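Local atomic coordinates of isochorismatase hydrolase (Alkaliphilus metalliredigens, PDB entry 3HB7), a protein that probably acts as a hydrolase of the isochorismatase family, a group related to cysteine hydrolases, though its own substrate is not established. Residues His8-Ile13 with Ile53-Ile58; His57-His62 with Gly82-Pro87; Arg101-Phe106 with Asn131-Ser136. All blocks are in the same frame, centred on the assembly; numbering follows the deposited sequence.

In the fold
The three contacts lie within one alpha/beta domain built around a six-stranded parallel sheet. Contact 1 lies inside the sheet, where strand 8-13 pairs with the start of strand 53-60. Contact 2 takes up the C-terminal residues of that same strand and the loop just beyond, shares His57 and Ile58 with contact 1, and brings in the long loop that precedes strand 96-100. Contact 3 comes last along the chain and joins the loop leaving strand 96-100 to the start of helix 133-143. Centres are 13 to 14 Å apart. Ile13 packs on Cys133 and Ile58 on Gly105, both in contact 3, whose cysteine is consistent with the catalytic site seen in this family.

Contact 1 of 3, residues His8-Ile13 with Ile53-Ile58; sequences HAILVI and IHLVHI
Leu11 and Val56 lie side by side and point the same way, with Leu11 CD2 3.6 Å from Val56 CB. Ile58 joins them on this face: its CG1 stands anti to the carbonyl carbon (chi1 -59°), which lets CD1 reach back to 3.9 Å from Leu11 CB. On the reverse face Ile10 is the hub. Its CD1 meets Ile53 CG2 at 3.7 Å, and its CB takes Leu55 CD2 at 3.9 Å. Helix 35-47 lies over that second face, through Phe42 on Val12 and Leu55 and Trp44 on Ile53. Strand, helix and neighbouring parallel strand thus form a beta-alpha-beta crossover within the sheet, with strand 122-126 on the far flank of 8-13. The backbones pair in register, tied by five hydrogen bonds running from His54 N to His8 O (2.9 Å) at one end to Ile58 N on Val12 O (2.9 Å) at the other. Histidines make up the polar margin, and each turns to a partner beyond the pair: His8 ND1 to Tyr182, His54 ND1 to Tyr114, His57 NE2 to Glu95. His57 ND1, buried here beside Val12, has no polar partner in the model.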
# COMPACT_ATOMS: atom_id res chain seq x y z
N HIS E 8 2.46 -54.04 3.17
CA HIS E 8 2.39 -52.63 3.40
C HIS E 8 2.76 -52.27 4.81
O HIS E 8 2.44 -52.97 5.73
CB HIS E 8 0.98 -52.13 3.21
CG HIS E 8 0.56 -52.01 1.79
ND1 HIS E 8 -0.50 -51.23 1.41
CD2 HIS E 8 1.04 -52.57 0.67
CE1 HIS E 8 -0.65 -51.32 0.10
NE2 HIS E 8 0.27 -52.12 -0.37
N ALA E 9 3.42 -51.13 4.94
CA ALA E 9 3.65 -50.52 6.23
C ALA E 9 2.99 -49.18 6.27
O ALA E 9 3.09 -48.39 5.36
CB ALA E 9 5.09 -50.39 6.48
N ILE E 10 2.30 -48.92 7.35
CA ILE E 10 1.63 -47.67 7.51
C ILE E 10 2.37 -46.92 8.56
O ILE E 10 2.49 -47.39 9.65
CB ILE E 10 0.21 -47.90 7.96
CG1 ILE E 10 -0.52 -48.67 6.88
CG2 ILE E 10 -0.50 -46.60 8.23
CD1 ILE E 10 -1.93 -48.89 7.17
N LEU E 11 2.87 -45.75 8.21
CA LEU E 11 3.68 -44.99 9.12
C LEU E 11 2.85 -43.92 9.77
O LEU E 11 2.27 -43.11 9.12
CB LEU E 11 4.86 -44.37 8.39
CG LEU E 11 5.58 -45.36 7.51
CD1 LEU E 11 6.66 -44.73 6.71
CD2 LEU E 11 6.13 -46.45 8.31
N VAL E 12 2.80 -43.93 11.07
CA VAL E 12 2.01 -42.98 11.77
C VAL E 12 2.95 -42.00 12.38
O VAL E 12 3.72 -42.33 13.24
CB VAL E 12 1.18 -43.67 12.82
CG1 VAL E 12 0.28 -42.72 13.49
CG2 VAL E 12 0.40 -44.74 12.20
N ILE E 13 2.89 -40.78 11.89
CA ILE E 13 3.93 -39.83 12.15
C ILE E 13 3.56 -38.74 13.09
O ILE E 13 2.78 -37.89 12.81
CB ILE E 13 4.41 -39.21 10.85
CG1 ILE E 13 5.13 -40.25 10.01
CG2 ILE E 13 5.32 -38.10 11.12
CD1 ILE E 13 4.98 -40.04 8.60
N ILE E 53 -0.45 -56.06 6.45
CA ILE E 53 -0.28 -54.67 6.79
C ILE E 53 0.20 -54.38 8.20
O ILE E 53 -0.45 -54.72 9.15
CB ILE E 53 -1.55 -53.94 6.54
CG1 ILE E 53 -1.85 -54.03 5.05
CG2 ILE E 53 -1.41 -52.53 6.97
CD1 ILE E 53 -3.26 -53.89 4.67
N HIS E 54 1.34 -53.70 8.30
CA HIS E 54 1.95 -53.39 9.57
C HIS E 54 1.73 -51.96 9.96
O HIS E 54 1.63 -51.11 9.14
CB HIS E 54 3.44 -53.58 9.50
CG HIS E 54 3.88 -54.98 9.22
ND1 HIS E 54 5.06 -55.49 9.71
CD2 HIS E 54 3.32 -55.96 8.49
CE1 HIS E 54 5.20 -56.73 9.30
NE2 HIS E 54 4.16 -57.04 8.56
N LEU E 55 1.70 -51.72 11.26
CA LEU E 55 1.64 -50.39 11.79
C LEU E 55 2.99 -50.05 12.36
O LEU E 55 3.54 -50.82 13.11
CB LEU E 55 0.63 -50.33 12.90
CG LEU E 55 -0.82 -50.08 12.58
CD1 LEU E 55 -1.53 -49.56 13.79
CD2 LEU E 55 -0.94 -49.14 11.45
N VAL E 56 3.53 -48.90 11.98
CA VAL E 56 4.78 -48.39 12.49
C VAL E 56 4.53 -47.02 13.07
O VAL E 56 3.99 -46.18 12.43
CB VAL E 56 5.79 -48.28 11.38
CG1 VAL E 56 7.13 -47.95 11.90
CG2 VAL E 56 5.84 -49.52 10.61
N HIS E 57 4.93 -46.80 14.30
CA HIS E 57 4.69 -45.52 14.93
C HIS E 57 5.98 -44.74 15.08
O HIS E 57 6.95 -45.21 15.61
CB HIS E 57 4.06 -45.69 16.30
CG HIS E 57 2.93 -46.66 16.33
ND1 HIS E 57 1.61 -46.27 16.35
CD2 HIS E 57 2.92 -48.01 16.37
CE1 HIS E 57 0.84 -47.33 16.37
NE2 HIS E 57 1.61 -48.40 16.38
N ILE E 58 5.96 -43.52 14.58
CA ILE E 58 7.15 -42.72 14.55
C ILE E 58 7.01 -41.50 15.40
O ILE E 58 6.11 -40.72 15.23
CB ILE E 58 7.48 -42.37 13.13
CG1 ILE E 58 7.67 -43.65 12.36
CG2 ILE E 58 8.73 -41.58 13.07
CD1 ILE E 58 7.63 -43.51 10.96

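Contact 2 of 3, residues His57-His62 with Gly82-Pro87; sequences HIQEAH and GSDFIP
The ring of Phe85 receives the edge of the His57 imidazole on its face, a T-shaped pair with centroids 5.7 Å apart and planes at 69°. At the rim of the phenyl ring, near its plane, sits Ile58 O. Two methylene carbons from the strand close on the outer end of the ring: His57 CB lies 3.6 Å from Phe85 CE1, and Gln59 CB is 3.6 Å from Phe85 CZ. The Gln59 side chain crosses Phe85 at about a right angle, its amide plane inclined 32° to the ring and its CD 3.9 Å from Phe85 CZ. Gln59 CG is wedged between its backbone N and carbonyl carbon (chi1 76°), and from there the chain runs on extended past the ring to the backbone of Ser83. Cutting Gln59 back to an alanine here would probably leave a gap beside Phe85 CZ and CE2 and give the ring more freedom to shift. Further along, Ser83 OG donates to Glu60 O at 2.8 Å, fastening the loop to the end of the strand, while Ala61 CB touches the same hydroxyl at 3.8 Å. Asp84 OD2 is hydrogen-bonded to Tyr90. Gln59 also packs on Ile97 and Gln99 of the neighbouring strand. Here the long excursion between strands 53-60 and 96-100 folds back over the C-terminal end of strand 53-60, the end of a parallel alpha/beta sheet where active-site loops commonly gather.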
# COMPACT_ATOMS: atom_id res chain seq x y z
N HIS E 57 4.93 -46.80 14.30
CA HIS E 57 4.69 -45.52 14.93
C HIS E 57 5.98 -44.74 15.08
O HIS E 57 6.95 -45.21 15.61
CB HIS E 57 4.06 -45.69 16.30
CG HIS E 57 2.93 -46.66 16.33
ND1 HIS E 57 1.61 -46.27 16.35
CD2 HIS E 57 2.92 -48.01 16.37
CE1 HIS E 57 0.84 -47.33 16.37
NE2 HIS E 57 1.61 -48.40 16.38
N ILE E 58 5.96 -43.52 14.58
CA ILE E 58 7.15 -42.72 14.55
C ILE E 58 7.01 -41.50 15.40
O ILE E 58 6.11 -40.72 15.23
CB ILE E 58 7.48 -42.37 13.13
CG1 ILE E 58 7.67 -43.65 12.36
CG2 ILE E 58 8.73 -41.58 13.07
CD1 ILE E 58 7.63 -43.51 10.96
N GLN E 59 7.92 -41.34 16.33
CA GLN E 59 7.88 -40.25 17.25
C GLN E 59 9.16 -39.46 17.26
O GLN E 59 10.22 -40.00 17.34
CB GLN E 59 7.58 -40.75 18.65
CG GLN E 59 8.74 -41.38 19.31
CD GLN E 59 8.42 -42.01 20.62
OE1 GLN E 59 7.72 -41.45 21.41
NE2 GLN E 59 8.91 -43.19 20.84
N GLU E 60 9.02 -38.15 17.20
CA GLU E 60 10.13 -37.25 17.34
C GLU E 60 10.59 -37.32 18.76
O GLU E 60 9.79 -37.27 19.66
CB GLU E 60 9.67 -35.84 17.03
CG GLU E 60 10.67 -34.78 17.27
CD GLU E 60 10.22 -33.43 16.76
OE1 GLU E 60 10.05 -32.53 17.56
OE2 GLU E 60 10.02 -33.28 15.57
N ALA E 61 11.89 -37.48 18.94
CA ALA E 61 12.50 -37.62 20.23
C ALA E 61 13.86 -36.95 20.34
O ALA E 61 14.84 -37.62 20.33
CB ALA E 61 12.60 -39.06 20.59
N HIS E 62 13.90 -35.65 20.45
CA HIS E 62 15.16 -34.94 20.44
C HIS E 62 15.92 -35.15 21.70
O HIS E 62 15.37 -35.51 22.69
CB HIS E 62 14.92 -33.46 20.24
CG HIS E 62 14.49 -33.10 18.87
ND1 HIS E 62 15.38 -32.75 17.89
CD2 HIS E 62 13.27 -33.04 18.31
CE1 HIS E 62 14.73 -32.49 16.78
NE2 HIS E 62 13.44 -32.66 17.01
N GLY E 82 5.60 -35.18 26.30
CA GLY E 82 5.31 -34.57 25.02
C GLY E 82 5.67 -35.46 23.86
O GLY E 82 5.00 -35.48 22.87
N SER E 83 6.75 -36.21 24.03
CA SER E 83 7.22 -37.16 23.03
C SER E 83 6.29 -38.31 22.79
O SER E 83 6.28 -38.87 21.73
CB SER E 83 8.59 -37.67 23.40
OG SER E 83 9.29 -38.05 22.26
N ASP E 84 5.53 -38.68 23.81
CA ASP E 84 4.70 -39.88 23.76
C ASP E 84 3.49 -39.79 22.88
O ASP E 84 2.98 -38.74 22.64
CB ASP E 84 4.29 -40.31 25.16
CG ASP E 84 4.32 -41.80 25.32
OD1 ASP E 84 5.00 -42.47 24.54
OD2 ASP E 84 3.66 -42.31 26.23
N PHE E 85 3.05 -40.93 22.42
CA PHE E 85 1.87 -41.01 21.61
C PHE E 85 0.64 -40.63 22.41
O PHE E 85 0.58 -40.85 23.60
CB PHE E 85 1.75 -42.38 20.97
CG PHE E 85 2.98 -42.80 20.25
CD1 PHE E 85 3.21 -42.39 18.98
CD2 PHE E 85 3.92 -43.56 20.86
CE1 PHE E 85 4.34 -42.74 18.35
CE2 PHE E 85 5.04 -43.90 20.22
CZ PHE E 85 5.25 -43.49 18.96
N ILE E 86 -0.32 -40.03 21.76
CA ILE E 86 -1.56 -39.76 22.40
C ILE E 86 -2.25 -41.08 22.55
O ILE E 86 -2.11 -41.95 21.73
CB ILE E 86 -2.39 -38.81 21.58
CG1 ILE E 86 -2.52 -39.34 20.18
CG2 ILE E 86 -1.75 -37.49 21.56
CD1 ILE E 86 -3.56 -38.70 19.42
N PRO E 87 -3.04 -41.21 23.59
CA PRO E 87 -3.67 -42.47 23.96
C PRO E 87 -4.55 -42.95 22.87
O PRO E 87 -4.59 -44.13 22.63
CB PRO E 87 -4.51 -42.07 25.14
CG PRO E 87 -3.77 -41.01 25.76
CD PRO E 87 -3.12 -40.24 24.68

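Contact 3 of 3, residues Arg101-Phe106 with Asn131-Ser136; sequences RRHSGF and NVCVRS
His103 reaches across to the start of helix 133-143, beginning with CB, which lies 3.7 Å from Ser136 OG. With CG anti to the carbonyl carbon (chi1 -69°), the ring swings over beside Cys133 and Val132. CD2 comes within 4.1 Å of Cys133 SG, the sulfur approaching obliquely. The ring then presents a face to Val132, whose CG1 stands 4.3 Å from the centroid and only 3° off the normal, a CH-pi contact; NE2, at the tip, lies nearest that methyl. Val132 is the N-cap residue, and its carbonyl O accepts the backbone N of Ser136 at 3.0 Å and, weakly, its hydroxyl. A cysteine in the first turn of this helix, touching Asp14, with Lys100, at the end of strand 96-100, making a weak hydrogen bond to His103 O, is consistent with the Asp-Lys-Cys site of cysteine hydrolases. Cys133 SG also lies 3.4 Å from His103 O. Ser104 OG accepts from Phe106 N at 3.2 Å, an ST turn, and the same hydroxyl is hydrogen-bonded to Asp140. Ser104 CB rests 4.2 Å from Ser136 CB. A sodium ion lies about 4 Å from the Ser136 side chain, and Gly105 N is tied to Thr137.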
# COMPACT_ATOMS: atom_id res chain seq x y z
N ARG E 101 15.12 -37.89 15.39
CA ARG E 101 15.55 -36.57 15.83
C ARG E 101 15.54 -35.49 14.74
O ARG E 101 15.91 -34.39 15.00
CB ARG E 101 16.95 -36.64 16.44
CG ARG E 101 17.12 -37.61 17.57
CD ARG E 101 18.58 -37.89 17.93
NE ARG E 101 19.35 -36.68 17.94
CZ ARG E 101 20.65 -36.60 17.81
NH1 ARG E 101 21.37 -37.67 17.67
NH2 ARG E 101 21.21 -35.43 17.81
N ARG E 102 15.13 -35.82 13.54
CA ARG E 102 15.10 -34.92 12.40
C ARG E 102 13.79 -35.12 11.67
O ARG E 102 12.95 -35.82 12.13
CB ARG E 102 16.29 -35.09 11.46
CG ARG E 102 17.61 -34.61 11.99
CD ARG E 102 17.63 -33.14 12.25
NE ARG E 102 18.89 -32.69 12.77
CZ ARG E 102 19.21 -32.66 14.05
NH1 ARG E 102 18.35 -33.06 14.95
NH2 ARG E 102 20.38 -32.25 14.41
N HIS E 103 13.59 -34.46 10.55
CA HIS E 103 12.28 -34.50 9.95
C HIS E 103 11.79 -35.85 9.47
O HIS E 103 10.73 -36.25 9.78
CB HIS E 103 12.21 -33.52 8.80
CG HIS E 103 12.25 -32.09 9.23
ND1 HIS E 103 12.54 -31.07 8.37
CD2 HIS E 103 12.03 -31.51 10.43
CE1 HIS E 103 12.51 -29.93 9.02
NE2 HIS E 103 12.19 -30.17 10.27
N SER E 104 12.60 -36.52 8.69
CA SER E 104 12.26 -37.79 8.13
C SER E 104 12.22 -38.92 9.12
O SER E 104 13.02 -39.02 10.01
CB SER E 104 13.23 -38.12 7.03
OG SER E 104 12.80 -39.17 6.24
N GLY E 105 11.28 -39.80 8.92
CA GLY E 105 11.19 -41.05 9.61
C GLY E 105 12.40 -41.90 9.33
O GLY E 105 12.77 -42.66 10.13
N PHE E 106 12.98 -41.77 8.16
CA PHE E 106 14.14 -42.54 7.78
C PHE E 106 15.47 -41.98 8.23
O PHE E 106 16.44 -42.66 8.16
CB PHE E 106 14.18 -42.67 6.27
CG PHE E 106 13.12 -43.54 5.70
CD1 PHE E 106 13.38 -44.84 5.42
CD2 PHE E 106 11.89 -43.04 5.37
CE1 PHE E 106 12.44 -45.62 4.89
CE2 PHE E 106 10.96 -43.81 4.83
CZ PHE E 106 11.23 -45.10 4.58
N ASN E 131 3.01 -31.21 5.10
CA ASN E 131 4.03 -30.58 4.30
C ASN E 131 5.40 -30.61 4.91
O ASN E 131 6.33 -30.17 4.32
CB ASN E 131 3.62 -29.16 3.92
CG ASN E 131 3.35 -28.31 5.10
OD1 ASN E 131 3.84 -27.22 5.19
ND2 ASN E 131 2.60 -28.81 6.02
N VAL E 132 5.51 -31.13 6.11
CA VAL E 132 6.79 -31.20 6.75
C VAL E 132 7.29 -32.60 6.94
O VAL E 132 7.81 -33.18 6.04
CB VAL E 132 6.76 -30.49 8.07
CG1 VAL E 132 8.12 -30.44 8.66
CG2 VAL E 132 6.23 -29.12 7.87
N CYS E 133 7.14 -33.13 8.13
CA CYS E 133 7.65 -34.45 8.45
C CYS E 133 7.01 -35.55 7.62
O CYS E 133 7.67 -36.46 7.23
CB CYS E 133 7.60 -34.74 9.94
SG CYS E 133 8.67 -33.78 10.94
N VAL E 134 5.74 -35.44 7.34
CA VAL E 134 5.11 -36.38 6.46
C VAL E 134 5.69 -36.35 5.07
O VAL E 134 5.99 -37.37 4.51
CB VAL E 134 3.62 -36.12 6.38
CG1 VAL E 134 3.01 -36.91 5.33
CG2 VAL E 134 2.98 -36.42 7.64
N ARG E 135 5.86 -35.18 4.51
CA ARG E 135 6.42 -35.07 3.20
C ARG E 135 7.84 -35.59 3.14
O ARG E 135 8.22 -36.19 2.18
CB ARG E 135 6.33 -33.65 2.67
CG ARG E 135 7.60 -33.09 2.13
CD ARG E 135 7.84 -33.47 0.72
NE ARG E 135 7.42 -32.41 -0.15
CZ ARG E 135 7.98 -32.10 -1.30
NH1 ARG E 135 9.01 -32.77 -1.77
NH2 ARG E 135 7.48 -31.12 -2.00
N SER E 136 8.60 -35.33 4.18
CA SER E 136 9.97 -35.77 4.25
C SER E 136 10.12 -37.27 4.25
O SER E 136 10.97 -37.81 3.62
CB SER E 136 10.61 -35.26 5.52
OG SER E 136 10.97 -33.94 5.37